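Local coordinates for molybdenum-binding-protein (Azotobacter vinelandii, PDB 1H9M) that binds molybdate in the cytoplasm as a trimer and probably serves molybdenum homeostasis by storing or buffering the oxyanion, at residues N10-A18 against V28-L38; L50-V58 against A136-P144. All coordinates share one frame; numbering follows the deposited sequence.

Contact 1: N10-A18 against V28-L38; sequences NVFKGTVSA and VDILLGGGDKL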
loop_
_atom_site.group_PDB
_atom_site.type_symbol
_atom_site.label_atom_id
_atom_site.label_comp_id
_atom_site.label_asym_id
_atom_site.label_seq_id
_atom_site.Cartn_x
_atom_site.Cartn_y
_atom_site.Cartn_z
ATOM N N ASN A 10 -7.372 -9.965 6.391
ATOM C CA ASN A 10 -8.417 -10.311 5.423
ATOM C C ASN A 10 -7.937 -11.342 4.451
ATOM O O ASN A 10 -7.052 -11.089 3.624
ATOM C CB ASN A 10 -8.737 -9.002 4.653
ATOM C CG ASN A 10 -9.162 -7.938 5.681
ATOM O OD1 ASN A 10 -10.080 -8.185 6.485
ATOM N ND2 ASN A 10 -8.402 -6.856 5.708
ATOM N N VAL A 11 -8.607 -12.536 4.499
ATOM C CA VAL A 11 -8.247 -13.600 3.540
ATOM C C VAL A 11 -9.600 -14.096 3.002
ATOM O O VAL A 11 -10.325 -14.708 3.784
ATOM C CB VAL A 11 -7.429 -14.746 4.154
ATOM C CG1 VAL A 11 -7.190 -15.841 3.081
ATOM C CG2 VAL A 11 -6.050 -14.281 4.637
ATOM N N PHE A 12 -9.957 -13.702 1.795
ATOM C CA PHE A 12 -11.261 -14.015 1.232
ATOM C C PHE A 12 -11.152 -15.149 0.212
ATOM O O PHE A 12 -10.365 -15.076 -0.725
ATOM C CB PHE A 12 -11.883 -12.826 0.550
ATOM C CG PHE A 12 -11.919 -11.533 1.317
ATOM C CD1 PHE A 12 -11.027 -10.525 1.038
ATOM C CD2 PHE A 12 -12.897 -11.311 2.280
ATOM C CE1 PHE A 12 -11.081 -9.323 1.714
ATOM C CE2 PHE A 12 -12.946 -10.107 2.972
ATOM C CZ PHE A 12 -12.045 -9.113 2.680
ATOM N N LYS A 13 -12.096 -16.099 0.268
ATOM C CA LYS A 13 -12.126 -17.135 -0.766
ATOM C C LYS A 13 -13.041 -16.766 -1.916
ATOM O O LYS A 13 -14.089 -16.144 -1.769
ATOM C CB LYS A 13 -12.608 -18.462 -0.143
ATOM C CG LYS A 13 -11.607 -19.086 0.817
ATOM C CD LYS A 13 -12.141 -20.362 1.439
ATOM C CE LYS A 13 -11.372 -20.776 2.689
ATOM N NZ LYS A 13 -12.029 -21.944 3.357
ATOM N N GLY A 14 -12.590 -17.121 -3.124
ATOM C CA GLY A 14 -13.409 -16.816 -4.289
ATOM C C GLY A 14 -12.981 -17.533 -5.538
ATOM O O GLY A 14 -12.122 -18.405 -5.519
ATOM N N THR A 15 -13.609 -17.146 -6.652
ATOM C CA THR A 15 -13.278 -17.721 -7.948
ATOM C C THR A 15 -13.050 -16.621 -9.002
ATOM O O THR A 15 -13.797 -15.627 -9.022
ATOM C CB THR A 15 -14.322 -18.658 -8.627
ATOM O OG1 THR A 15 -15.544 -17.905 -8.646
ATOM C CG2 THR A 15 -14.562 -19.876 -7.734
ATOM N N VAL A 16 -12.044 -16.859 -9.810
ATOM C CA VAL A 16 -11.734 -15.932 -10.890
ATOM C C VAL A 16 -12.932 -15.876 -11.839
ATOM O O VAL A 16 -13.398 -16.940 -12.294
ATOM C CB VAL A 16 -10.446 -16.276 -11.650
ATOM C CG1 VAL A 16 -10.264 -15.298 -12.796
ATOM C CG2 VAL A 16 -9.227 -16.224 -10.729
ATOM N N SER A 17 -13.437 -14.689 -12.129
ATOM C CA SER A 17 -14.518 -14.617 -13.117
ATOM C C SER A 17 -14.008 -14.102 -14.445
ATOM O O SER A 17 -14.614 -14.322 -15.523
ATOM C CB SER A 17 -15.619 -13.736 -12.529
ATOM O OG SER A 17 -15.053 -12.472 -12.235
ATOM N N ALA A 18 -12.825 -13.472 -14.429
ATOM C CA ALA A 18 -12.234 -13.021 -15.686
ATOM C C ALA A 18 -10.814 -12.543 -15.425
ATOM O O ALA A 18 -10.559 -12.110 -14.288
ATOM C CB ALA A 18 -13.016 -11.893 -16.320
ATOM N N VAL A 28 -7.326 -9.092 -12.511
ATOM C CA VAL A 28 -8.093 -10.319 -12.197
ATOM C C VAL A 28 -9.364 -9.947 -11.454
ATOM O O VAL A 28 -9.413 -9.179 -10.482
ATOM C CB VAL A 28 -7.231 -11.242 -11.312
ATOM C CG1 VAL A 28 -7.966 -12.577 -11.118
ATOM C CG2 VAL A 28 -5.820 -11.455 -11.823
ATOM N N ASP A 29 -10.497 -10.358 -12.067
ATOM C CA ASP A 29 -11.785 -10.093 -11.436
ATOM C C ASP A 29 -12.231 -11.385 -10.751
ATOM O O ASP A 29 -11.968 -12.496 -11.195
ATOM C CB ASP A 29 -12.827 -9.639 -12.472
ATOM C CG ASP A 29 -12.167 -8.543 -13.318
ATOM O OD1 ASP A 29 -11.574 -7.631 -12.682
ATOM O OD2 ASP A 29 -12.159 -8.621 -14.563
ATOM N N ILE A 30 -12.681 -11.202 -9.539
ATOM C CA ILE A 30 -12.982 -12.321 -8.661
ATOM C C ILE A 30 -14.372 -12.209 -8.116
ATOM O O ILE A 30 -14.864 -11.190 -7.672
ATOM C CB ILE A 30 -12.013 -12.399 -7.469
ATOM C CG1 ILE A 30 -10.567 -12.739 -8.049
ATOM C CG2 ILE A 30 -12.299 -13.459 -6.447
ATOM C CD1 ILE A 30 -9.684 -11.982 -7.067
ATOM N N LEU A 31 -15.067 -13.400 -8.096
ATOM C CA LEU A 31 -16.401 -13.369 -7.469
ATOM C C LEU A 31 -16.221 -13.995 -6.106
ATOM O O LEU A 31 -15.686 -15.108 -5.958
ATOM C CB LEU A 31 -17.384 -14.181 -8.329
ATOM C CG LEU A 31 -18.782 -14.318 -7.700
ATOM C CD1 LEU A 31 -19.523 -13.002 -7.791
ATOM C CD2 LEU A 31 -19.530 -15.422 -8.484
ATOM N N LEU A 32 -16.627 -13.261 -5.078
ATOM C CA LEU A 32 -16.464 -13.749 -3.727
ATOM C C LEU A 32 -17.597 -14.715 -3.394
ATOM O O LEU A 32 -18.666 -14.674 -3.971
ATOM C CB LEU A 32 -16.370 -12.688 -2.631
ATOM C CG LEU A 32 -15.151 -11.761 -2.912
ATOM C CD1 LEU A 32 -15.097 -10.763 -1.760
ATOM C CD2 LEU A 32 -13.870 -12.572 -2.998
ATOM N N GLY A 33 -17.253 -15.493 -2.391
ATOM C CA GLY A 33 -18.033 -16.586 -1.858
ATOM C C GLY A 33 -19.485 -16.212 -1.633
ATOM O O GLY A 33 -20.382 -17.056 -1.689
ATOM N N GLY A 34 -19.730 -14.962 -1.261
ATOM C CA GLY A 34 -21.075 -14.424 -1.120
ATOM C C GLY A 34 -21.081 -13.173 -1.996
ATOM O O GLY A 34 -20.203 -12.319 -1.841
ATOM N N GLY A 35 -21.958 -13.125 -2.975
ATOM C CA GLY A 35 -22.195 -12.117 -3.947
ATOM C C GLY A 35 -21.218 -11.048 -4.379
ATOM O O GLY A 35 -21.331 -10.418 -5.445
ATOM N N ASP A 36 -20.399 -10.597 -3.460
ATOM C CA ASP A 36 -19.423 -9.535 -3.618
ATOM C C ASP A 36 -18.399 -9.889 -4.687
ATOM O O ASP A 36 -18.136 -11.023 -5.025
ATOM C CB ASP A 36 -18.740 -9.249 -2.285
ATOM C CG ASP A 36 -19.670 -8.513 -1.333
ATOM O OD1 ASP A 36 -19.987 -7.339 -1.634
ATOM O OD2 ASP A 36 -20.073 -9.087 -0.307
ATOM N N LYS A 37 -17.851 -8.824 -5.264
ATOM C CA LYS A 37 -16.867 -8.930 -6.317
ATOM C C LYS A 37 -15.607 -8.150 -5.947
ATOM O O LYS A 37 -15.691 -7.140 -5.255
ATOM C CB LYS A 37 -17.425 -8.387 -7.618
ATOM C CG LYS A 37 -18.115 -9.424 -8.515
ATOM C CD LYS A 37 -18.945 -8.644 -9.531
ATOM N N LEU A 38 -14.480 -8.652 -6.441
ATOM C CA LEU A 38 -13.241 -7.868 -6.205
ATOM C C LEU A 38 -12.470 -7.748 -7.487
ATOM O O LEU A 38 -12.586 -8.541 -8.430
ATOM C CB LEU A 38 -12.367 -8.605 -5.197
ATOM C CG LEU A 38 -12.597 -8.552 -3.696
ATOM C CD1 LEU A 38 -11.432 -9.306 -3.043
ATOM C CD2 LEU A 38 -12.702 -7.154 -3.125
#
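Phe-12 and Val-16 of strand 10-18 meet Leu-32, Leu-38 and Val-28 along one face of a β-hairpin and onto the strand that follows it, in the OB-like TOBE fold. Phe-12 CB lies 4.1 Å from Leu-32 CD2, and the ring is approached obliquely, with CD1 4.3 Å from Leu-38 CD1. Further along, Val-16 has CG1 trans to its own backbone N (chi1 177°), a setting that brings CG1 and CG2 each 3.9 Å from Val-28 CG1, the two side chains crossing at roughly a right angle. Between these clusters the bare CA of Gly-14 receives Ile-30 CG2 at 4.1 Å. Leu-141 of strand 140-143 covers this face where Val-28 and Ile-30 lie.

Backbone bonds hold the strands together. Thr-15 and Leu-31 form an antiparallel hydrogen-bonded pair, with Leu-31 N giving a bond of 2.7 Å to Thr-15 O. The register then slips by one residue in a classic β-bulge, where Ser-17 and Ala-18 both face Asp-29. Asp-29 N binds Ala-18 O at 2.8 Å, while Asp-29 O takes Ser-17 N at 2.8 Å, from 38° above its carbonyl plane, and Ala-18 N only weakly, at 3.5 Å.

Contact 2: L50-V58 against A136-P144; sequences LQLAAGKEV and ASNVILGVP. With MOO (molybdate ion), chain F.
Leu-141 to Pro-144 pack against the loop and strand start of 50-58, but the segment that carries them sets out from a molybdate site. There Ala-136 N donates a nearly straight hydrogen bond to molybdate O1 (2.8 Å, 172°). Ser-79, Arg-81 and Lys-135 of the same chain, together with Thr-43 and Ser-46 of the third subunit, also bind this anion, so the site lies between subunits. After Val-139, whose side chain rests on Ala-60 and Val-62, the chain enters strand 140-143.

Leu-141 points at the 50-58 segment, its CD1 reaching Leu-52 CD1 at 3.9 Å. Here the last strand of the chain, in the sequence of the second TOBE domain, lies antiparallel beside strand 57-62 of the first and adds the outermost strand of that sheet within this chain, consistent with an exchange of strands between two OB-like units, since strand 68-70 joins the other sheet. Gly-142 brings its carbonyl O to 3.2 Å from Val-58 CA, and with Val-143 it pairs with an antiparallel strand of the second subunit, so the sheet runs on across the interface.

Val-143 is the central wedge. With CG1 anti to the carbonyl carbon (chi1 -66°) and CG2 between that carbon and the backbone N, the two methyls face different partners: CG1 meets Val-58 CG1 at 3.7 Å and Leu-52 CD2 at 3.8 Å, whereas CG2 presses tightly on Leu-50 CD2 (3.4 Å). The Lys-56 chain, bent at chi3, crosses Val-143 at about a right angle and ends in a hydrogen bond from NZ to Leu-50 O (2.6 Å). Finally, the ring of Pro-144 sets CD 3.2 Å from Glu-57 O.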
loop_
_atom_site.group_PDB
_atom_site.type_symbol
_atom_site.label_atom_id
_atom_site.label_comp_id
_atom_site.label_asym_id
_atom_site.label_seq_id
_atom_site.Cartn_x
_atom_site.Cartn_y
_atom_site.Cartn_z
ATOM N N LEU A 50 0.759 -18.593 -11.391
ATOM C CA LEU A 50 -0.369 -19.127 -10.644
ATOM C C LEU A 50 -1.405 -19.817 -11.533
ATOM O O LEU A 50 -2.414 -20.244 -11.034
ATOM C CB LEU A 50 -1.068 -17.974 -9.875
ATOM C CG LEU A 50 -0.181 -17.462 -8.678
ATOM C CD1 LEU A 50 -0.974 -16.385 -7.937
ATOM C CD2 LEU A 50 0.093 -18.561 -7.700
ATOM N N GLN A 51 -1.210 -19.743 -12.836
ATOM C CA GLN A 51 -2.170 -20.254 -13.830
ATOM C C GLN A 51 -3.561 -19.708 -13.678
ATOM O O GLN A 51 -4.580 -20.400 -13.763
ATOM C CB GLN A 51 -2.124 -21.789 -13.834
ATOM C CG GLN A 51 -0.683 -22.274 -14.066
ATOM C CD GLN A 51 -0.615 -23.794 -14.038
ATOM O OE1 GLN A 51 -1.012 -24.439 -15.001
ATOM N NE2 GLN A 51 -0.132 -24.368 -12.950
ATOM N N LEU A 52 -3.691 -18.370 -13.425
ATOM C CA LEU A 52 -5.001 -17.744 -13.268
ATOM C C LEU A 52 -5.779 -17.741 -14.588
ATOM O O LEU A 52 -5.235 -17.703 -15.701
ATOM C CB LEU A 52 -4.844 -16.304 -12.784
ATOM C CG LEU A 52 -4.118 -16.250 -11.434
ATOM C CD1 LEU A 52 -3.828 -14.774 -11.075
ATOM C CD2 LEU A 52 -4.797 -16.972 -10.264
ATOM N N ALA A 53 -6.985 -18.272 -14.393
ATOM C CA ALA A 53 -7.942 -18.309 -15.500
ATOM C C ALA A 53 -9.342 -18.282 -14.919
ATOM O O ALA A 53 -9.582 -18.610 -13.745
ATOM C CB ALA A 53 -7.777 -19.634 -16.268
ATOM N N ALA A 54 -10.307 -17.932 -15.784
ATOM C CA ALA A 54 -11.694 -17.941 -15.341
ATOM C C ALA A 54 -12.024 -19.299 -14.724
ATOM O O ALA A 54 -11.736 -20.342 -15.306
ATOM C CB ALA A 54 -12.623 -17.660 -16.513
ATOM N N GLY A 55 -12.730 -19.319 -13.606
ATOM C CA GLY A 55 -13.090 -20.461 -12.821
ATOM C C GLY A 55 -12.090 -20.963 -11.806
ATOM O O GLY A 55 -12.499 -21.714 -10.899
ATOM N N LYS A 56 -10.873 -20.445 -11.794
ATOM C CA LYS A 56 -9.894 -20.920 -10.809
ATOM C C LYS A 56 -10.243 -20.494 -9.389
ATOM O O LYS A 56 -10.589 -19.280 -9.205
ATOM C CB LYS A 56 -8.481 -20.365 -11.146
ATOM C CG LYS A 56 -7.473 -20.934 -10.156
ATOM C CD LYS A 56 -6.058 -20.956 -10.688
ATOM C CE LYS A 56 -5.394 -22.280 -10.307
ATOM N NZ LYS A 56 -3.952 -22.316 -10.688
ATOM N N GLU A 57 -10.190 -21.437 -8.419
ATOM C CA GLU A 57 -10.502 -20.950 -7.035
ATOM C C GLU A 57 -9.182 -20.326 -6.507
ATOM O O GLU A 57 -8.013 -20.799 -6.634
ATOM C CB GLU A 57 -11.325 -21.876 -6.210
ATOM C CG GLU A 57 -12.063 -23.000 -6.948
ATOM C CD GLU A 57 -12.084 -24.257 -6.097
ATOM O OE1 GLU A 57 -10.985 -24.653 -5.662
ATOM O OE2 GLU A 57 -13.174 -24.809 -5.863
ATOM N N VAL A 58 -9.447 -19.177 -5.848
ATOM C CA VAL A 58 -8.334 -18.396 -5.293
ATOM C C VAL A 58 -8.726 -17.794 -3.953
ATOM O O VAL A 58 -9.864 -17.874 -3.466
ATOM C CB VAL A 58 -8.017 -17.166 -6.183
ATOM C CG1 VAL A 58 -7.514 -17.687 -7.565
ATOM C CG2 VAL A 58 -9.260 -16.324 -6.379
ATOM N N ALA A 136 -7.366 -1.790 -6.255
ATOM C CA ALA A 136 -7.068 -3.059 -6.900
ATOM C C ALA A 136 -5.612 -3.493 -6.780
ATOM O O ALA A 136 -5.290 -4.694 -6.674
ATOM C CB ALA A 136 -7.406 -3.146 -8.407
ATOM N N SER A 137 -4.691 -2.532 -6.724
ATOM C CA SER A 137 -3.279 -2.843 -6.612
ATOM C C SER A 137 -2.856 -3.236 -5.214
ATOM O O SER A 137 -1.658 -3.568 -5.027
ATOM C CB SER A 137 -2.465 -1.644 -7.157
ATOM O OG SER A 137 -2.819 -0.494 -6.420
ATOM N N ASN A 138 -3.771 -3.246 -4.258
ATOM C CA ASN A 138 -3.432 -3.636 -2.875
ATOM C C ASN A 138 -4.027 -5.018 -2.547
ATOM O O ASN A 138 -4.453 -5.270 -1.421
ATOM C CB ASN A 138 -4.011 -2.645 -1.893
ATOM C CG ASN A 138 -3.250 -1.309 -2.030
ATOM O OD1 ASN A 138 -3.945 -0.291 -1.910
ATOM N ND2 ASN A 138 -1.951 -1.398 -2.284
ATOM N N VAL A 139 -4.336 -5.799 -3.597
ATOM C CA VAL A 139 -4.844 -7.136 -3.316
ATOM C C VAL A 139 -3.874 -8.224 -3.725
ATOM O O VAL A 139 -3.521 -8.271 -4.943
ATOM C CB VAL A 139 -6.175 -7.347 -4.043
ATOM C CG1 VAL A 139 -6.776 -8.755 -3.730
ATOM C CG2 VAL A 139 -7.224 -6.292 -3.646
ATOM N N ILE A 140 -3.482 -9.068 -2.794
ATOM C CA ILE A 140 -2.599 -10.194 -3.164
ATOM C C ILE A 140 -3.516 -11.381 -3.435
ATOM O O ILE A 140 -4.556 -11.574 -2.823
ATOM C CB ILE A 140 -1.665 -10.450 -1.983
ATOM C CG1 ILE A 140 -0.595 -9.352 -1.937
ATOM C CG2 ILE A 140 -1.025 -11.849 -2.153
ATOM C CD1 ILE A 140 0.139 -9.365 -0.553
ATOM N N LEU A 141 -3.134 -12.198 -4.483
ATOM C CA LEU A 141 -4.001 -13.369 -4.683
ATOM C C LEU A 141 -3.190 -14.607 -4.325
ATOM O O LEU A 141 -1.970 -14.676 -4.347
ATOM C CB LEU A 141 -4.270 -13.517 -6.199
ATOM C CG LEU A 141 -5.146 -12.352 -6.694
ATOM C CD1 LEU A 141 -5.401 -12.572 -8.241
ATOM C CD2 LEU A 141 -6.423 -12.168 -5.931
ATOM N N GLY A 142 -3.993 -15.638 -3.927
ATOM C CA GLY A 142 -3.326 -16.914 -3.600
ATOM C C GLY A 142 -4.089 -18.108 -4.220
ATOM O O GLY A 142 -5.261 -17.972 -4.501
ATOM N N VAL A 143 -3.319 -19.110 -4.597
ATOM C CA VAL A 143 -3.930 -20.330 -5.161
ATOM C C VAL A 143 -3.476 -21.504 -4.278
ATOM O O VAL A 143 -2.403 -21.725 -3.849
ATOM C CB VAL A 143 -3.694 -20.657 -6.628
ATOM C CG1 VAL A 143 -4.361 -19.612 -7.522
ATOM C CG2 VAL A 143 -2.233 -20.863 -6.975
ATOM N N PRO A 144 -4.606 -22.346 -4.136
ATOM C CA PRO A 144 -4.409 -23.540 -3.290
ATOM C C PRO A 144 -3.599 -24.660 -3.893
ATOM O O PRO A 144 -2.924 -24.517 -4.915
ATOM C CB PRO A 144 -5.796 -24.123 -3.015
ATOM C CG PRO A 144 -6.758 -23.095 -3.489
ATOM C CD PRO A 144 -6.086 -22.398 -4.617
HETATM MO MO MOO F . -7.863 1.384 -8.794
HETATM O O1 MOO F . -8.615 0.157 -7.811
HETATM O O2 MOO F . -7.714 2.993 -8.037
HETATM O O3 MOO F . -6.137 0.915 -9.024
HETATM O O4 MOO F . -8.475 1.463 -10.475
#

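From the N terminus, the chain first closes contact 1, a local hairpin in which strands 10-21 and 25-32 turn back on each other over a short connection. Only afterwards does contact 2 open, at the end of helix 44-49; its two segments are separated by 77 residues, over which the chain builds most of the second TOBE domain. The two therefore stand in series, neither nested nor crossed. They share one sheet, since strand 10-21 also borders strand 57-62: Gly-14 O and Val-16 O probably accept hydrogen bonds from Val-58 N and Gly-55 N. Contact 1 thus joins neighbouring strands of the first domain, whereas contact 2 ties the chain's C-terminal end to it.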